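Local coordinates for protein aminofutalosine deaminase (Helicobacter pylori, PDB 7LKK) that deaminates aminofutalosine in the menaquinone pathway as a metal-dependent hydrolase of the amidohydrolase family, and also probably converts adenosine to inosine, at residues V323-D328 against L339-A344. Numbering follows the deposited sequence.
Sequences VSVATD and LDELRA. With MCF ((8R)-3-(5-S-methyl-5-thio-beta-D-ribofuranosyl)-3,6,7,8-tetrahydroimidazo[4,5-d][1,3]diazepin-8-ol), chain J.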
ATOM      1  N   VAL A 323      -2.042  -7.917 -18.161  1.00 23.70           N
ATOM      2  CA  VAL A 323      -1.810  -6.545 -17.725  1.00 23.21           C
ATOM      3  C   VAL A 323      -0.328  -6.313 -17.469  1.00 21.72           C
ATOM      4  O   VAL A 323       0.421  -7.225 -17.105  1.00 19.25           O
ATOM      5  CB  VAL A 323      -2.631  -6.195 -16.463  1.00 20.90           C
ATOM      6  CG1 VAL A 323      -4.117  -6.334 -16.740  1.00 20.28           C
ATOM      7  CG2 VAL A 323      -2.212  -7.075 -15.291  1.00 19.09           C
ATOM      8  N   SER A 324       0.090  -5.069 -17.689  1.00 16.59           N
ATOM      9  CA  SER A 324       1.336  -4.528 -17.172  1.00 16.01           C
ATOM     10  C   SER A 324       1.011  -3.490 -16.104  1.00 16.29           C
ATOM     11  O   SER A 324       0.016  -2.765 -16.206  1.00 19.94           O
ATOM     12  CB  SER A 324       2.179  -3.893 -18.283  1.00 19.29           C
ATOM     13  OG  SER A 324       2.324  -4.769 -19.387  1.00 20.87           O
ATOM     14  N   VAL A 325       1.856  -3.421 -15.080  1.00 17.23           N
ATOM     15  CA  VAL A 325       1.633  -2.551 -13.929  1.00 12.90           C
ATOM     16  C   VAL A 325       2.536  -1.332 -14.045  1.00 16.52           C
ATOM     17  O   VAL A 325       3.751  -1.467 -14.236  1.00 14.99           O
ATOM     18  CB  VAL A 325       1.886  -3.299 -12.608  1.00 14.27           C
ATOM     19  CG1 VAL A 325       1.580  -2.389 -11.419  1.00 16.55           C
ATOM     20  CG2 VAL A 325       1.048  -4.564 -12.551  1.00 15.46           C
ATOM     21  N   ALA A 326       1.948  -0.142 -13.920  1.00 16.93           N
ATOM     22  CA  ALA A 326       2.670   1.114 -14.061  1.00 17.86           C
ATOM     23  C   ALA A 326       2.290   2.070 -12.938  1.00 16.81           C
ATOM     24  O   ALA A 326       1.228   1.953 -12.321  1.00 14.82           O
ATOM     25  CB  ALA A 326       2.396   1.774 -15.421  1.00 16.11           C
ATOM     26  N   THR A 327       3.180   3.032 -12.686  1.00 16.39           N
ATOM     27  CA  THR A 327       3.024   3.960 -11.571  1.00 17.84           C
ATOM     28  C   THR A 327       2.119   5.140 -11.893  1.00 18.98           C
ATOM     29  O   THR A 327       1.645   5.801 -10.962  1.00 21.03           O
ATOM     30  CB  THR A 327       4.387   4.508 -11.142  1.00 21.75           C
ATOM     31  OG1 THR A 327       4.989   5.209 -12.240  1.00 19.13           O
ATOM     32  CG2 THR A 327       5.307   3.381 -10.705  1.00 19.73           C
ATOM     33  N   ASP A 328       1.888   5.427 -13.176  1.00 20.27           N
ATOM     34  CA  ASP A 328       1.330   6.707 -13.602  1.00 22.36           C
ATOM     35  C   ASP A 328       2.274   7.816 -13.154  1.00 23.35           C
ATOM     36  O   ASP A 328       3.454   7.560 -12.888  1.00 27.50           O
ATOM     37  CB  ASP A 328      -0.087   6.917 -13.050  1.00 17.06           C
ATOM     38  CG  ASP A 328      -1.052   7.446 -14.096  1.00 23.73           C
ATOM     39  OD1 ASP A 328      -0.584   7.926 -15.147  1.00 23.09           O
ATOM     40  OD2 ASP A 328      -2.279   7.388 -13.864  1.00 19.92           O
ATOM     41  N   LEU A 339       8.259  -0.623  -7.187  1.00 20.67           N
ATOM     42  CA  LEU A 339       8.077  -1.591  -6.109  1.00 19.84           C
ATOM     43  C   LEU A 339       6.942  -1.177  -5.179  1.00 17.51           C
ATOM     44  O   LEU A 339       6.161  -2.025  -4.730  1.00 18.81           O
ATOM     45  CB  LEU A 339       9.383  -1.756  -5.333  1.00 21.09           C
ATOM     46  CG  LEU A 339      10.518  -2.429  -6.110  1.00 21.80           C
ATOM     47  CD1 LEU A 339      11.854  -2.218  -5.417  1.00 23.71           C
ATOM     48  CD2 LEU A 339      10.237  -3.910  -6.290  1.00 21.29           C
ATOM     49  N   ASP A 340       6.835   0.121  -4.881  1.00 17.42           N
ATOM     50  CA  ASP A 340       5.688   0.613  -4.124  1.00 16.76           C
ATOM     51  C   ASP A 340       4.388   0.354  -4.873  1.00 18.52           C
ATOM     52  O   ASP A 340       3.385  -0.050  -4.273  1.00 21.02           O
ATOM     53  CB  ASP A 340       5.844   2.107  -3.835  1.00 19.91           C
ATOM     54  CG  ASP A 340       6.909   2.399  -2.794  1.00 19.85           C
ATOM     55  OD1 ASP A 340       7.435   1.446  -2.188  1.00 23.95           O
ATOM     56  OD2 ASP A 340       7.219   3.591  -2.582  1.00 25.89           O
ATOM     57  N   GLU A 341       4.392   0.577  -6.191  1.00 20.00           N
ATOM     58  CA  GLU A 341       3.195   0.344  -6.992  1.00 18.59           C
ATOM     59  C   GLU A 341       2.805  -1.127  -6.989  1.00 18.22           C
ATOM     60  O   GLU A 341       1.615  -1.462  -6.961  1.00 16.41           O
ATOM     61  CB  GLU A 341       3.421   0.828  -8.426  1.00 23.04           C
ATOM     62  CG  GLU A 341       2.144   1.033  -9.223  1.00 21.29           C
ATOM     63  CD  GLU A 341       1.320   2.193  -8.707  1.00 21.16           C
ATOM     64  OE1 GLU A 341       1.905   3.127  -8.117  1.00 22.83           O
ATOM     65  OE2 GLU A 341       0.084   2.175  -8.888  1.00 23.46           O
ATOM     66  N   LEU A 342       3.796  -2.022  -7.022  1.00 17.44           N
ATOM     67  CA  LEU A 342       3.501  -3.450  -7.020  1.00 17.71           C
ATOM     68  C   LEU A 342       2.897  -3.891  -5.692  1.00 13.24           C
ATOM     69  O   LEU A 342       1.995  -4.734  -5.667  1.00 15.18           O
ATOM     70  CB  LEU A 342       4.769  -4.245  -7.333  1.00 15.25           C
ATOM     71  CG  LEU A 342       5.308  -4.029  -8.751  1.00 18.20           C
ATOM     72  CD1 LEU A 342       6.630  -4.760  -8.956  1.00 19.59           C
ATOM     73  CD2 LEU A 342       4.277  -4.457  -9.787  1.00 19.17           C
ATOM     74  N   ARG A 343       3.373  -3.326  -4.580  1.00 14.45           N
ATOM     75  CA  ARG A 343       2.766  -3.636  -3.290  1.00 16.51           C
ATOM     76  C   ARG A 343       1.348  -3.088  -3.201  1.00 18.22           C
ATOM     77  O   ARG A 343       0.460  -3.738  -2.636  1.00 16.22           O
ATOM     78  CB  ARG A 343       3.631  -3.091  -2.153  1.00 19.40           C
ATOM     79  CG  ARG A 343       4.869  -3.933  -1.873  1.00 19.03           C
ATOM     80  CD  ARG A 343       5.650  -3.402  -0.687  1.00 18.58           C
ATOM     81  NE  ARG A 343       6.427  -2.214  -1.026  1.00 18.27           N
ATOM     82  CZ  ARG A 343       7.657  -2.242  -1.530  1.00 21.30           C
ATOM     83  NH1 ARG A 343       8.259  -3.404  -1.761  1.00 19.87           N
ATOM     84  NH2 ARG A 343       8.286  -1.107  -1.805  1.00 23.42           N
ATOM     85  N   ALA A 344       1.111  -1.893  -3.752  1.00 18.46           N
ATOM     86  CA  ALA A 344      -0.256  -1.391  -3.834  1.00 16.02           C
ATOM     87  C   ALA A 344      -1.116  -2.318  -4.680  1.00 15.68           C
ATOM     88  O   ALA A 344      -2.283  -2.567  -4.358  1.00 15.48           O
ATOM     89  CB  ALA A 344      -0.269   0.028  -4.407  1.00 16.87           C
TER
HETATM   90  O8  MCF J 506      -3.425   8.931 -16.649  1.00 30.79           O
HETATM   91  C8  MCF J 506      -3.526   9.784 -15.538  1.00 28.39           C
HETATM   92  C7  MCF J 506      -4.969  10.014 -15.102  1.00 25.65           C
HETATM   93  N6  MCF J 506      -5.860   9.973 -16.235  1.00 25.30           N
HETATM   94  C5  MCF J 506      -5.557  10.762 -17.408  1.00 26.51           C
HETATM   95  N4  MCF J 506      -4.390  11.618 -17.587  1.00 24.69           N
HETATM   96  C10 MCF J 506      -3.238  11.989 -16.728  1.00 25.35           C
HETATM   97  C9  MCF J 506      -2.789  11.124 -15.749  1.00 24.50           C
HETATM   98  N1  MCF J 506      -1.757  11.700 -15.148  1.00 26.38           N
HETATM   99  C2  MCF J 506      -1.520  12.883 -15.713  1.00 26.43           C
HETATM  100  N3  MCF J 506      -2.422  13.049 -16.684  1.00 23.54           N
HETATM  101  C1S MCF J 506      -2.480  14.276 -17.537  1.00 29.09           C
HETATM  102  C2S MCF J 506      -2.717  13.986 -19.037  1.00 28.97           C
HETATM  103  O2S MCF J 506      -1.541  13.701 -19.665  1.00 23.50           O
HETATM  104  O4S MCF J 506      -3.482  14.997 -17.198  1.00 27.92           O
HETATM  105  C4S MCF J 506      -3.885  15.850 -18.515  1.00 29.99           C
HETATM  106  C3S MCF J 506      -3.281  15.312 -19.535  1.00 29.79           C
HETATM  107  O3S MCF J 506      -2.153  16.210 -19.978  1.00 30.91           O
HETATM  108  C5S MCF J 506      -5.391  15.802 -18.703  1.00 31.10           C
HETATM  109  S5S MCF J 506      -5.954  17.330 -19.507  1.00 38.43           S
HETATM  110  C6S MCF J 506      -7.591  17.051 -20.240  1.00 34.28           C
HETATM  111  O   HOH W   1      -0.919   4.243 -10.097  1.00 22.97           O
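E341 swings CG away from its own amide nitrogen (chi1 -162°) and bends at chi2 (68°), reaching from the helix to the loop after the strand, while V325, at chi1 -177°, sends CG1 to the helix. The E341 methylene CG lies 3.4 Å from A326 O, and its CB packs 3.9 Å from T327 CG2. Beside this, V325 CG1 meets L342 CD2 at 3.8 Å, an apolar pair.

No direct hydrogen bond joins the segments; one water bridges them, donating to E341 OE2 at 2.6 Å and, weakly, to T327 O at 3.1 Å. The carboxylate is otherwise gripped from outside: N333 ND2 hydrogen-bonds to both E341 OE1 and T327 O, and F301 N hydrogen-bonds to OE2, which restricts its rotation within buried surroundings. T327 OG1, also hydrogen-bonded by N77 ND2, donates to D328 O at 2.9 Å, approaching a lone pair of that oxygen within the plane of its carbonyl. D328, next in the chain, is an iron ligand, with OD2 3.2 Å from C8 of the inhibitor.

In this TIM-barrel-type fold, strand 323-325 pairs in parallel with strand 294-298, and helix 338-348 packs outside it; P300 of helix 300-305 touches V325 and E341, and I334 and L347 of the second subunit pack on R343 and A344.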